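Side-chain contacts in prolyl-tRNA synthetase (Giardia lamblia ATCC 50803, PDB 3IAL), which probably charges tRNA(Pro) with L-proline at the expense of ATP, and is captured here with the prolyl-adenylate intermediate bound: residues Lys205-Arg210 with Tyr511-Lys516; Val225-Met230 with Val235-Gly240; Val325-Asp330 with Glu397-Ser402. All blocks are in the same frame, centred on the assembly; numbering follows the deposited sequence.

Contact 1: Lys205-Arg210 with Tyr511-Lys516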
loop_
_atom_site.group_PDB
_atom_site.type_symbol
_atom_site.label_atom_id
_atom_site.label_comp_id
_atom_site.label_asym_id
_atom_site.label_seq_id
_atom_site.Cartn_x
_atom_site.Cartn_y
_atom_site.Cartn_z
ATOM N N LYS B 205 11.912 17.036 -14.239
ATOM C CA LYS B 205 11.182 17.232 -15.480
ATOM C C LYS B 205 11.456 16.067 -16.423
ATOM O O LYS B 205 12.532 15.478 -16.396
ATOM C CB LYS B 205 11.663 18.537 -16.134
ATOM C CG LYS B 205 10.803 19.021 -17.266
ATOM C CD LYS B 205 11.338 20.299 -17.855
ATOM C CE LYS B 205 10.629 20.629 -19.167
ATOM N NZ LYS B 205 11.144 21.905 -19.771
ATOM N N GLY B 206 10.479 15.751 -17.262
ATOM C CA GLY B 206 10.645 14.762 -18.313
ATOM C C GLY B 206 10.156 15.330 -19.627
ATOM O O GLY B 206 9.366 16.269 -19.636
ATOM N N GLN B 207 10.623 14.764 -20.739
ATOM C CA GLN B 207 10.126 15.158 -22.059
ATOM C C GLN B 207 8.847 14.401 -22.402
ATOM O O GLN B 207 8.874 13.184 -22.601
ATOM C CB GLN B 207 11.175 14.903 -23.146
ATOM C CG GLN B 207 10.733 15.344 -24.542
ATOM C CD GLN B 207 10.476 16.843 -24.637
ATOM O OE1 GLN B 207 11.342 17.652 -24.312
ATOM N NE2 GLN B 207 9.289 17.215 -25.099
ATOM N N LYS B 208 7.732 15.127 -22.471
ATOM C CA LYS B 208 6.458 14.559 -22.899
ATOM C C LYS B 208 6.480 14.320 -24.404
ATOM O O LYS B 208 6.697 15.256 -25.167
ATOM C CB LYS B 208 5.309 15.501 -22.546
ATOM C CG LYS B 208 3.992 15.167 -23.249
ATOM C CD LYS B 208 2.814 15.882 -22.597
ATOM C CE LYS B 208 1.501 15.521 -23.267
ATOM N NZ LYS B 208 0.353 16.098 -22.514
ATOM N N LEU B 209 6.249 13.075 -24.820
ATOM C CA LEU B 209 6.227 12.720 -26.235
ATOM C C LEU B 209 5.083 11.796 -26.595
ATOM O O LEU B 209 4.649 10.983 -25.785
ATOM C CB LEU B 209 7.520 12.010 -26.625
ATOM C CG LEU B 209 8.832 12.762 -26.441
ATOM C CD1 LEU B 209 9.992 11.796 -26.622
ATOM C CD2 LEU B 209 8.928 13.950 -27.400
ATOM N N ARG B 210 4.619 11.918 -27.832
ATOM C CA ARG B 210 3.883 10.862 -28.482
ATOM C C ARG B 210 4.929 9.853 -28.984
ATOM O O ARG B 210 5.714 10.156 -29.887
ATOM C CB ARG B 210 3.057 11.415 -29.647
ATOM C CG ARG B 210 2.263 10.359 -30.434
ATOM C CD ARG B 210 1.070 9.840 -29.657
ATOM N NE ARG B 210 0.018 10.846 -29.502
ATOM C CZ ARG B 210 -0.903 11.148 -30.425
ATOM N NH1 ARG B 210 -0.931 10.530 -31.601
ATOM N NH2 ARG B 210 -1.809 12.087 -30.167
ATOM N N TYR B 511 8.762 18.016 -34.938
ATOM C CA TYR B 511 10.108 17.882 -34.375
ATOM C C TYR B 511 10.205 16.543 -33.656
ATOM O O TYR B 511 9.512 16.307 -32.664
ATOM C CB TYR B 511 10.430 19.017 -33.403
ATOM C CG TYR B 511 10.264 20.384 -34.006
ATOM C CD1 TYR B 511 11.249 20.936 -34.819
ATOM C CD2 TYR B 511 9.113 21.127 -33.771
ATOM C CE1 TYR B 511 11.087 22.197 -35.388
ATOM C CE2 TYR B 511 8.943 22.382 -34.322
ATOM C CZ TYR B 511 9.927 22.912 -35.130
ATOM O OH TYR B 511 9.740 24.157 -35.671
ATOM N N MET B 512 11.052 15.661 -34.169
ATOM C CA MET B 512 11.303 14.394 -33.509
ATOM C C MET B 512 12.381 14.590 -32.459
ATOM O O MET B 512 13.174 15.542 -32.533
ATOM C CB MET B 512 11.726 13.313 -34.507
ATOM C CG MET B 512 10.574 12.706 -35.277
ATOM S SD MET B 512 9.363 11.916 -34.194
ATOM C CE MET B 512 8.335 11.080 -35.395
ATOM N N TYR B 513 12.373 13.692 -31.475
ATOM C CA TYR B 513 13.391 13.620 -30.444
ATOM C C TYR B 513 14.051 12.255 -30.476
ATOM O O TYR B 513 13.374 11.217 -30.415
ATOM C CB TYR B 513 12.787 13.833 -29.062
ATOM C CG TYR B 513 12.291 15.231 -28.795
ATOM C CD1 TYR B 513 13.025 16.109 -28.015
ATOM C CD2 TYR B 513 11.072 15.662 -29.297
ATOM C CE1 TYR B 513 12.568 17.385 -27.748
ATOM C CE2 TYR B 513 10.602 16.936 -29.039
ATOM C CZ TYR B 513 11.350 17.792 -28.255
ATOM O OH TYR B 513 10.897 19.063 -27.999
ATOM N N CYS B 514 15.380 12.270 -30.538
ATOM C CA CYS B 514 16.173 11.061 -30.613
ATOM C C CYS B 514 17.036 10.990 -29.356
ATOM O O CYS B 514 17.479 12.026 -28.853
ATOM C CB CYS B 514 17.043 11.112 -31.879
ATOM S SG CYS B 514 18.496 10.100 -31.858
ATOM N N ALA B 515 17.281 9.776 -28.869
ATOM C CA ALA B 515 18.107 9.567 -27.678
ATOM C C ALA B 515 18.509 8.106 -27.484
ATOM O O ALA B 515 17.850 7.192 -27.984
ATOM C CB ALA B 515 17.381 10.053 -26.428
ATOM N N LYS B 516 19.604 7.913 -26.751
ATOM C CA LYS B 516 19.963 6.617 -26.200
ATOM C C LYS B 516 19.039 6.332 -25.033
ATOM O O LYS B 516 18.829 7.189 -24.176
ATOM C CB LYS B 516 21.394 6.615 -25.667
ATOM C CG LYS B 516 22.470 6.376 -26.689
ATOM C CD LYS B 516 23.711 5.837 -25.993
ATOM C CE LYS B 516 24.850 5.582 -26.949
ATOM N NZ LYS B 516 25.777 4.544 -26.395
#
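The side-chain amide of Gln207 lies over one face of the Tyr513 ring, while Leu209 meets the same ring obliquely. Two measurements establish the first as a stack, although the two side chains cross at about a right angle: the amide and ring planes are 22° apart, and Gln207 CD is 3.8 Å from both Tyr513 CE1 and Tyr513 CZ. The amide covers the phenol end of the ring, with Gln207 OE1 3.7 Å from Tyr513 CE1. Closer to the backbone, Gln207 CG makes a CH-pi contact, 4.3 Å from the Tyr513 ring centroid and 14° off the ring normal. The bend at chi2 (62°) turns the amide across the ring, and its rotation is steadied from within its own strand, where Gln207 NE2 donates to Lys208 O at 3.2 Å from above the carbonyl plane. Tyr513 OH is hydrogen-bonded to Glu493 OE1. Leu209 approaches with a single branch, its CD2 methyl standing 3.3 Å from Tyr513 CD2, a tight apolar contact. The segments share no hydrogen bond, and their nearest CA atoms, of Leu209 and Tyr513, are 8.4 Å apart, so this is buried side-chain packing between strands that are not paired. Strand 485-489 bridges the two, pairing antiparallel with both 207-211 and 510-515: Arg210 bonds through its backbone to His489, and Tyr513 to Arg487. Leu459 of strand 459-464 and His436 of helix 416-438 also touch Gln207, setting the contact where the catalytic core meets the C-terminal region.

Contact 2: Val225-Met230 with Val235-Gly240. With PR8 (5'-O-[(R)-hydroxy{[(2S)-pyrrolidin-2-ylcarbonyl]oxy}phosphoryl]adenosine), chain H.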
loop_
_atom_site.group_PDB
_atom_site.type_symbol
_atom_site.label_atom_id
_atom_site.label_comp_id
_atom_site.label_asym_id
_atom_site.label_seq_id
_atom_site.Cartn_x
_atom_site.Cartn_y
_atom_site.Cartn_z
ATOM N N VAL B 225 4.367 9.297 -23.500
ATOM C CA VAL B 225 5.401 8.953 -22.542
ATOM C C VAL B 225 6.111 10.177 -21.983
ATOM O O VAL B 225 6.094 11.257 -22.583
ATOM C CB VAL B 225 6.475 8.038 -23.186
ATOM C CG1 VAL B 225 5.845 6.745 -23.663
ATOM C CG2 VAL B 225 7.213 8.763 -24.341
ATOM N N SER B 226 6.728 9.985 -20.824
ATOM C CA SER B 226 7.666 10.933 -20.256
ATOM C C SER B 226 9.043 10.284 -20.292
ATOM O O SER B 226 9.317 9.342 -19.538
ATOM C CB SER B 226 7.279 11.303 -18.825
ATOM O OG SER B 226 8.187 12.267 -18.301
ATOM N N ASP B 227 9.887 10.766 -21.202
ATOM C CA ASP B 227 11.270 10.315 -21.316
ATOM C C ASP B 227 12.180 11.252 -20.521
ATOM O O ASP B 227 12.364 12.404 -20.897
ATOM C CB ASP B 227 11.711 10.313 -22.783
ATOM C CG ASP B 227 11.287 9.075 -23.521
ATOM O OD1 ASP B 227 10.902 8.073 -22.877
ATOM O OD2 ASP B 227 11.369 9.090 -24.767
ATOM N N VAL B 228 12.750 10.750 -19.432
ATOM C CA VAL B 228 13.503 11.590 -18.508
ATOM C C VAL B 228 15.000 11.465 -18.776
ATOM O O VAL B 228 15.538 10.374 -18.764
ATOM C CB VAL B 228 13.215 11.198 -17.057
ATOM C CG1 VAL B 228 14.145 11.942 -16.097
ATOM C CG2 VAL B 228 11.747 11.467 -16.714
ATOM N N VAL B 229 15.668 12.588 -19.008
ATOM C CA VAL B 229 17.116 12.578 -19.165
ATOM C C VAL B 229 17.804 12.252 -17.831
ATOM O O VAL B 229 17.599 12.937 -16.828
ATOM C CB VAL B 229 17.653 13.911 -19.694
ATOM C CG1 VAL B 229 19.173 13.832 -19.839
ATOM C CG2 VAL B 229 16.988 14.267 -21.022
ATOM N N MET B 230 18.610 11.193 -17.842
ATOM C CA MET B 230 19.373 10.762 -16.676
ATOM C C MET B 230 20.797 11.326 -16.743
ATOM O O MET B 230 21.240 11.752 -17.817
ATOM C CB MET B 230 19.399 9.237 -16.627
ATOM C CG MET B 230 18.011 8.628 -16.423
ATOM S SD MET B 230 17.446 8.777 -14.719
ATOM C CE MET B 230 18.478 7.550 -13.935
ATOM N N VAL B 235 18.026 8.495 -21.859
ATOM C CA VAL B 235 16.686 8.780 -21.332
ATOM C C VAL B 235 16.055 7.509 -20.744
ATOM O O VAL B 235 16.314 6.392 -21.203
ATOM C CB VAL B 235 15.730 9.345 -22.407
ATOM C CG1 VAL B 235 16.218 10.693 -22.915
ATOM C CG2 VAL B 235 15.549 8.340 -23.557
ATOM N N LEU B 236 15.208 7.704 -19.742
ATOM C CA LEU B 236 14.490 6.629 -19.092
ATOM C C LEU B 236 12.995 6.880 -19.243
ATOM O O LEU B 236 12.506 7.927 -18.819
ATOM C CB LEU B 236 14.877 6.615 -17.607
ATOM C CG LEU B 236 14.332 5.477 -16.745
ATOM C CD1 LEU B 236 14.881 4.140 -17.239
ATOM C CD2 LEU B 236 14.683 5.710 -15.281
ATOM N N GLN B 237 12.263 5.939 -19.842
ATOM C CA GLN B 237 10.809 6.069 -19.947
ATOM C C GLN B 237 10.220 5.843 -18.570
ATOM O O GLN B 237 10.287 4.741 -18.026
ATOM C CB GLN B 237 10.190 5.086 -20.946
ATOM C CG GLN B 237 8.681 5.255 -21.086
ATOM C CD GLN B 237 8.027 4.196 -21.944
ATOM O OE1 GLN B 237 8.506 3.879 -23.028
ATOM N NE2 GLN B 237 6.914 3.652 -21.468
ATOM N N THR B 238 9.620 6.891 -18.027
ATOM C CA THR B 238 9.250 6.956 -16.612
ATOM C C THR B 238 7.741 7.112 -16.408
ATOM O O THR B 238 7.242 6.979 -15.295
ATOM C CB THR B 238 10.036 8.112 -15.961
ATOM O OG1 THR B 238 11.438 7.867 -16.152
ATOM C CG2 THR B 238 9.745 8.260 -14.466
ATOM N N ALA B 239 7.014 7.394 -17.484
ATOM C CA ALA B 239 5.563 7.268 -17.482
ATOM C C ALA B 239 5.138 6.710 -18.824
ATOM O O ALA B 239 5.738 7.031 -19.845
ATOM C CB ALA B 239 4.900 8.608 -17.239
ATOM N N GLY B 240 4.115 5.865 -18.806
ATOM C CA GLY B 240 3.479 5.386 -20.024
ATOM C C GLY B 240 1.990 5.603 -19.922
ATOM O O GLY B 240 1.347 5.091 -19.003
HETATM C C PR8 H . 1.986 -0.041 -19.451
HETATM N N PR8 H . -0.027 -1.193 -18.770
HETATM O O PR8 H . 2.552 -1.071 -19.078
HETATM P P PR8 H . 4.202 0.959 -19.965
HETATM N N1 PR8 H . 11.700 -2.014 -14.549
HETATM C C2 PR8 H . 11.212 -0.937 -13.943
HETATM N N3 PR8 H . 10.212 -0.221 -14.462
HETATM C C4 PR8 H . 9.655 -0.558 -15.624
HETATM C C5 PR8 H . 10.146 -1.674 -16.294
HETATM C C6 PR8 H . 11.186 -2.408 -15.730
HETATM N N6 PR8 H . 11.662 -3.486 -16.355
HETATM N N7 PR8 H . 9.444 -1.808 -17.412
HETATM C C8 PR8 H . 8.547 -0.820 -17.454
HETATM N N9 PR8 H . 8.674 -0.045 -16.368
HETATM C CA PR8 H . 0.468 0.081 -19.319
HETATM C CB PR8 H . 0.147 1.158 -18.296
HETATM C CD PR8 H . -0.896 -0.876 -17.643
HETATM C CG PR8 H . -0.247 0.375 -17.037
HETATM C "C1'" PR8 H . 7.837 1.164 -16.079
HETATM O O10 PR8 H . 2.591 1.039 -20.015
HETATM O O1P PR8 H . 4.770 -0.037 -20.910
HETATM C "C2'" PR8 H . 8.113 2.327 -17.062
HETATM O "O2'" PR8 H . 8.117 3.576 -16.355
HETATM O O2P PR8 H . 4.703 2.439 -20.337
HETATM C "C3'" PR8 H . 6.891 2.312 -17.950
HETATM O "O3'" PR8 H . 6.681 3.603 -18.527
HETATM C "C4'" PR8 H . 5.862 2.043 -16.868
HETATM O "O4'" PR8 H . 6.415 0.861 -16.245
HETATM C "C5'" PR8 H . 4.516 1.795 -17.513
HETATM O "O5'" PR8 H . 4.602 0.719 -18.426
#
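Gln237 faces Asp227 across a non-hydrogen-bonded pair of this antiparallel hairpin, and its side chain leads from there to the prolyl-adenylate. Its CB lies 3.6 Å from Asp227 OD1. CG, anti to the backbone N (chi1 -178°), stands 3.6 Å from O3' of the ligand ribose, and CD is 3.8 Å from Val225 CG1, whose side chain crosses the glutamine at about a right angle. At the tip the two amide atoms part: OE1 accepts from Arg211, while NE2 donates to O3' at 3.0 Å (N-H...O angle 144°), lies in close contact with the phosphate oxygen O2P at 2.8 Å, and also bonds a glycerol, probably from the crystallisation liquor. One residue earlier in the strand, Leu236 O is gripped twice, by Val228 N and Thr238 OG1 from opposite faces of its carbonyl plane, the former nearly straight (178° at the hydrogen). Gly240 CA passes 3.2 Å from O2P, so the backbone itself lies against the phosphate. Arg211 also binds Asp227 OD1, and Arg487 binds OD2. Arg211 on OE1 would favour the flip that turns NE2 to O3'; with Gln237 O accepting from O2' at 3.0 Å, Gln237 meets both ribose hydroxyls.

Contact 3: Val325-Asp330 with Glu397-Ser402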
loop_
_atom_site.group_PDB
_atom_site.type_symbol
_atom_site.label_atom_id
_atom_site.label_comp_id
_atom_site.label_asym_id
_atom_site.label_seq_id
_atom_site.Cartn_x
_atom_site.Cartn_y
_atom_site.Cartn_z
ATOM N N VAL B 325 16.228 20.753 22.293
ATOM C CA VAL B 325 16.165 19.897 21.106
ATOM C C VAL B 325 14.815 19.164 21.018
ATOM O O VAL B 325 14.237 19.062 19.937
ATOM C CB VAL B 325 17.358 18.897 21.067
ATOM C CG1 VAL B 325 17.097 17.745 20.102
ATOM C CG2 VAL B 325 18.650 19.629 20.694
ATOM N N ASN B 326 14.309 18.690 22.159
ATOM C CA ASN B 326 13.009 18.009 22.218
ATOM C C ASN B 326 11.830 18.941 21.933
ATOM O O ASN B 326 10.905 18.564 21.221
ATOM C CB ASN B 326 12.814 17.316 23.577
ATOM C CG ASN B 326 13.742 16.118 23.770
ATOM O OD1 ASN B 326 14.083 15.423 22.822
ATOM N ND2 ASN B 326 14.141 15.871 25.014
ATOM N N GLU B 327 11.868 20.153 22.482
ATOM C CA GLU B 327 10.828 21.152 22.219
ATOM C C GLU B 327 10.802 21.584 20.752
ATOM O O GLU B 327 9.734 21.880 20.211
ATOM C CB GLU B 327 11.015 22.391 23.099
ATOM C CG GLU B 327 10.832 22.152 24.591
ATOM C CD GLU B 327 11.147 23.391 25.412
ATOM O OE1 GLU B 327 10.746 24.499 24.991
ATOM O OE2 GLU B 327 11.799 23.261 26.472
ATOM N N ILE B 328 11.978 21.650 20.123
ATOM C CA ILE B 328 12.065 21.893 18.685
ATOM C C ILE B 328 11.469 20.703 17.926
ATOM O O ILE B 328 10.609 20.882 17.067
ATOM C CB ILE B 328 13.516 22.138 18.227
ATOM C CG1 ILE B 328 14.026 23.481 18.764
ATOM C CG2 ILE B 328 13.615 22.132 16.714
ATOM C CD1 ILE B 328 15.451 23.812 18.334
ATOM N N ALA B 329 11.909 19.494 18.265
ATOM C CA ALA B 329 11.384 18.291 17.622
ATOM C C ALA B 329 9.854 18.189 17.743
ATOM O O ALA B 329 9.177 17.901 16.757
ATOM C CB ALA B 329 12.057 17.041 18.184
ATOM N N ASP B 330 9.322 18.442 18.938
ATOM C CA ASP B 330 7.885 18.317 19.193
ATOM C C ASP B 330 7.060 19.328 18.394
ATOM O O ASP B 330 6.019 18.981 17.853
ATOM C CB ASP B 330 7.571 18.440 20.694
ATOM C CG ASP B 330 8.045 17.230 21.503
ATOM O OD1 ASP B 330 8.182 16.129 20.927
ATOM O OD2 ASP B 330 8.275 17.381 22.727
ATOM N N GLU B 397 12.182 31.885 16.569
ATOM C CA GLU B 397 11.673 31.885 15.190
ATOM C C GLU B 397 11.369 30.459 14.723
ATOM O O GLU B 397 10.309 30.203 14.160
ATOM C CB GLU B 397 12.678 32.560 14.249
ATOM C CG GLU B 397 12.126 32.893 12.868
ATOM C CD GLU B 397 13.099 33.696 12.015
ATOM O OE1 GLU B 397 13.912 34.464 12.579
ATOM O OE2 GLU B 397 13.044 33.566 10.771
ATOM N N VAL B 398 12.297 29.535 14.974
ATOM C CA VAL B 398 12.106 28.121 14.638
ATOM C C VAL B 398 10.852 27.517 15.302
ATOM O O VAL B 398 10.180 26.673 14.700
ATOM C CB VAL B 398 13.368 27.287 14.983
ATOM C CG1 VAL B 398 13.085 25.803 14.928
ATOM C CG2 VAL B 398 14.515 27.653 14.039
ATOM N N MET B 399 10.538 27.957 16.522
ATOM C CA MET B 399 9.336 27.501 17.235
ATOM C C MET B 399 8.074 28.260 16.775
ATOM O O MET B 399 6.953 27.827 17.045
ATOM C CB MET B 399 9.500 27.680 18.750
ATOM C CG MET B 399 10.761 27.045 19.366
ATOM S SD MET B 399 10.618 25.305 19.818
ATOM C CE MET B 399 9.491 25.389 21.203
ATOM N N LYS B 400 8.265 29.386 16.086
ATOM C CA LYS B 400 7.163 30.239 15.643
ATOM C C LYS B 400 6.358 29.570 14.532
ATOM O O LYS B 400 6.901 29.238 13.478
ATOM C CB LYS B 400 7.700 31.586 15.161
ATOM C CG LYS B 400 6.669 32.564 14.624
ATOM C CD LYS B 400 7.370 33.879 14.315
ATOM C CE LYS B 400 6.514 34.849 13.535
ATOM N NZ LYS B 400 7.216 36.172 13.370
ATOM N N VAL B 401 5.066 29.381 14.794
ATOM C CA VAL B 401 4.131 28.779 13.855
ATOM C C VAL B 401 2.904 29.680 13.760
ATOM O O VAL B 401 2.300 30.015 14.781
ATOM C CB VAL B 401 3.695 27.368 14.330
ATOM C CG1 VAL B 401 2.670 26.761 13.373
ATOM C CG2 VAL B 401 4.916 26.446 14.472
ATOM N N SER B 402 2.565 30.092 12.539
ATOM C CA SER B 402 1.341 30.837 12.281
ATOM C C SER B 402 0.437 30.010 11.362
ATOM O O SER B 402 0.915 29.249 10.516
ATOM C CB SER B 402 1.637 32.216 11.676
ATOM O OG SER B 402 2.181 32.107 10.373
#
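Within the anticodon-binding domain, helix 315-334 packs beside the short helix 395-399, and Met399 is the main link between them. Its side chain is bent at chi2 and chi3 (-86° and -69°), which folds the thioether over the backbone of the longer helix. Met399 SD comes 3.6 Å from Glu327 O and 3.9 Å from Ile328 CA. The terminal methyl continues past the sulfur to Glu327, with Met399 CE 3.9 Å from Glu327 CB, so it packs on the aliphatic root of that exposed side chain. Ile328 presents two branches to two partners. Its CG1 meets Met399 SD at 4.0 Å, the side chains crossing at about a right angle, whereas Ile328 CG2 touches Val398 CG1 at 4.1 Å. Neighbouring residues of the short helix thus grip one isoleucine. The segments share no hydrogen bond, and their side chains meet at distances expected of van der Waals packing; the polar atom nearest the sulfur is the Glu327 carbonyl oxygen. That oxygen has a partner of its own, since Glu327 O accepts from Thr331 OG1 one turn further along the helix. Burial is graded, with Ile328 and Val398 enclosed, Met399 partly exposed and Glu327 at the surface. Ile328 also rests on Ile304 of strand 302-307, and Val398 on Val416 and Ile417 of helix 416-438. Helix 315-334 lies on the mixed five-stranded sheet, with helix 395-399 beside it following edge strand 391-394, an arrangement consistent with the alpha/beta anticodon-binding domain of class IIa synthetases.

How the contacts relate
From the N terminus, the chain first enters contact 1 at 205-210, then, after the turn into the next strand, reaches contact 2, whose 225-230 and 235-240 close a hairpin with only four residues between them. Contact 3 follows in series, its segments 325-330 and 397-402 closing a 66-residue loop inside the anticodon-binding domain. Contact 1 closes last, at 511-516, so both other contacts nest within its loop and none cross. Contacts 1 and 2 touch directly, with probable hydrogen bonds from Val235 N to Lys516 O and from Val225 N to Leu209 O, joining the C-terminal region to the adenylate-binding core. Contact 3 stands apart, its centre 40 Å from that of contact 2.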